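UDP-N-acetylglucosamine pyrophosphorylase (Entamoeba histolytica, PDB 3OC9) probably catalyses the formation of UDP-N-acetylglucosamine and diphosphate from UTP and N-acetylglucosamine 1-phosphate, the last step in making this nucleotide sugar. Local coordinates at residues Glu106-Asn109 against Asn110-Glu114. Numbering follows the deposited sequence. Where two conformers were deposited one is given.
Sequences EEIN and NYFKE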
loop_
_atom_site.group_PDB
_atom_site.type_symbol
_atom_site.label_atom_id
_atom_site.label_comp_id
_atom_site.label_asym_id
_atom_site.label_seq_id
_atom_site.Cartn_x
_atom_site.Cartn_y
_atom_site.Cartn_z
ATOM N N GLU A 106 -16.845 11.387 7.435
ATOM C CA GLU A 106 -17.807 12.198 6.673
ATOM C C GLU A 106 -17.138 12.947 5.498
ATOM O O GLU A 106 -17.690 12.991 4.381
ATOM C CB GLU A 106 -18.583 13.161 7.598
ATOM C CG GLU A 106 -19.608 14.040 6.866
ATOM C CD GLU A 106 -20.328 15.058 7.770
ATOM O OE1 GLU A 106 -20.337 14.893 9.009
ATOM O OE2 GLU A 106 -20.908 16.029 7.230
ATOM N N GLU A 107 -15.957 13.528 5.748
ATOM C CA GLU A 107 -15.203 14.263 4.706
ATOM C C GLU A 107 -14.808 13.359 3.502
ATOM O O GLU A 107 -14.917 13.765 2.333
ATOM C CB GLU A 107 -13.987 14.988 5.326
ATOM C CG GLU A 107 -13.022 15.627 4.305
ATOM C CD GLU A 107 -11.845 16.400 4.927
ATOM O OE1 GLU A 107 -11.470 16.141 6.099
ATOM O OE2 GLU A 107 -11.279 17.267 4.215
ATOM N N ILE A 108 -14.381 12.130 3.790
ATOM C CA ILE A 108 -14.010 11.186 2.720
ATOM C C ILE A 108 -15.222 10.710 1.902
ATOM O O ILE A 108 -15.173 10.678 0.672
ATOM C CB ILE A 108 -13.165 9.991 3.263
ATOM C CG1 ILE A 108 -11.848 10.517 3.840
ATOM C CG2 ILE A 108 -12.873 8.965 2.143
ATOM C CD1 ILE A 108 -11.207 9.606 4.845
ATOM N N ASN A 109 -16.322 10.373 2.581
ATOM C CA ASN A 109 -17.567 10.006 1.896
ATOM C C ASN A 109 -18.068 11.117 0.947
ATOM O O ASN A 109 -18.460 10.838 -0.198
ATOM C CB ASN A 109 -18.671 9.631 2.918
ATOM C CG ASN A 109 -18.612 8.162 3.360
ATOM O OD1 ASN A 109 -18.171 7.284 2.618
ATOM N ND2 ASN A 109 -19.135 7.889 4.552
ATOM N N ASN A 110 -18.027 12.365 1.425
ATOM C CA ASN A 110 -18.426 13.518 0.610
ATOM C C ASN A 110 -17.511 13.719 -0.605
ATOM O O ASN A 110 -17.991 14.080 -1.689
ATOM C CB ASN A 110 -18.471 14.802 1.449
ATOM C CG ASN A 110 -19.704 14.885 2.335
ATOM O OD1 ASN A 110 -20.731 14.262 2.062
ATOM N ND2 ASN A 110 -19.608 15.669 3.401
ATOM N N TYR A 111 -16.204 13.476 -0.432
ATOM C CA TYR A 111 -15.221 13.622 -1.521
ATOM C C TYR A 111 -15.554 12.682 -2.692
ATOM O O TYR A 111 -15.620 13.128 -3.848
ATOM C CB TYR A 111 -13.771 13.425 -1.015
ATOM C CG TYR A 111 -12.713 13.543 -2.099
ATOM C CD1 TYR A 111 -12.175 12.400 -2.706
ATOM C CD2 TYR A 111 -12.256 14.797 -2.531
ATOM C CE1 TYR A 111 -11.202 12.501 -3.718
ATOM C CE2 TYR A 111 -11.289 14.907 -3.557
ATOM C CZ TYR A 111 -10.767 13.747 -4.128
ATOM O OH TYR A 111 -9.824 13.828 -5.128
ATOM N N PHE A 112 -15.818 11.402 -2.396
ATOM C CA PHE A 112 -16.201 10.441 -3.453
ATOM C C PHE A 112 -17.561 10.772 -4.133
ATOM O O PHE A 112 -17.685 10.731 -5.367
ATOM C CB PHE A 112 -16.155 8.986 -2.929
ATOM C CG PHE A 112 -14.758 8.368 -2.925
ATOM C CD1 PHE A 112 -14.241 7.765 -4.082
ATOM C CD2 PHE A 112 -13.963 8.389 -1.774
ATOM C CE1 PHE A 112 -12.936 7.175 -4.084
ATOM C CE2 PHE A 112 -12.652 7.823 -1.771
ATOM C CZ PHE A 112 -12.144 7.218 -2.944
ATOM N N LYS A 113 -18.576 11.105 -3.332
ATOM C CA LYS A 113 -19.928 11.397 -3.857
ATOM C C LYS A 113 -19.938 12.579 -4.839
ATOM O O LYS A 113 -20.535 12.513 -5.928
ATOM C CB LYS A 113 -20.883 11.669 -2.679
ATOM C CG LYS A 113 -22.343 12.063 -3.035
ATOM C CD LYS A 113 -23.072 10.989 -3.826
ATOM C CE LYS A 113 -24.582 11.272 -3.878
ATOM N NZ LYS A 113 -25.278 10.512 -4.958
ATOM N N GLU A 114 -19.293 13.665 -4.459
ATOM C CA GLU A 114 -19.312 14.846 -5.339
ATOM C C GLU A 114 -18.390 14.740 -6.569
ATOM O O GLU A 114 -18.497 15.550 -7.505
ATOM C CB GLU A 114 -19.126 16.138 -4.529
ATOM C CG GLU A 114 -20.165 16.299 -3.366
ATOM C CD GLU A 114 -21.653 16.454 -3.811
ATOM O OE1 GLU A 114 -21.905 17.046 -4.896
ATOM O OE2 GLU A 114 -22.557 15.995 -3.033
#
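Four successive i to i+4 backbone hydrogen bonds join Glu-106-Asn-109 to Asn-110-Glu-114 as consecutive turns of one alpha helix. Asn-110 N donates to Glu-106 O at 3.0 Å, and Phe-112 N reaches Ile-108 O at 3.2 Å, with N-H...O nearly straight (167°). Tyr-111 N to Glu-107 O is more bent (147°), while Lys-113 N to Asn-109 O, at 3.1 Å, is the fourth of these bonds. Ile-108 and Phe-112, one turn apart, project together from the buried face. The CG2 branch of Ile-108, anti to its own backbone N, touches the CD2-CE2 side of the phenyl ring, with Ile-108 CG2 to Phe-112 CE2 at 4.1 Å. Ile-108 O meets the rim of the same ring almost within its plane, 3.6 Å from Phe-112 CD2. The exposed face is polar: the extended Glu-106 chain runs alongside Asn-110, with Glu-106 CG 3.8 Å from Asn-110 ND2, and the carboxylate and amide planes are almost perpendicular (84°). Two other polar side chains tie the helix to neighbouring parts of the chain: Glu-107 OE2 is hydrogen-bonded to His-53 ND1, and Tyr-111 OH to Ser-67 OG. Ile-108 and Phe-112 rest on strand 95-100, and Phe-112 also meets Phe-69 of helix 68-87. This amphipathic pattern suits the crossover helix of a beta-alpha-beta unit, here linking parallel strands 95-100 and 125-134 in the Rossmann-like GT-A fold of nucleotidyltransferases.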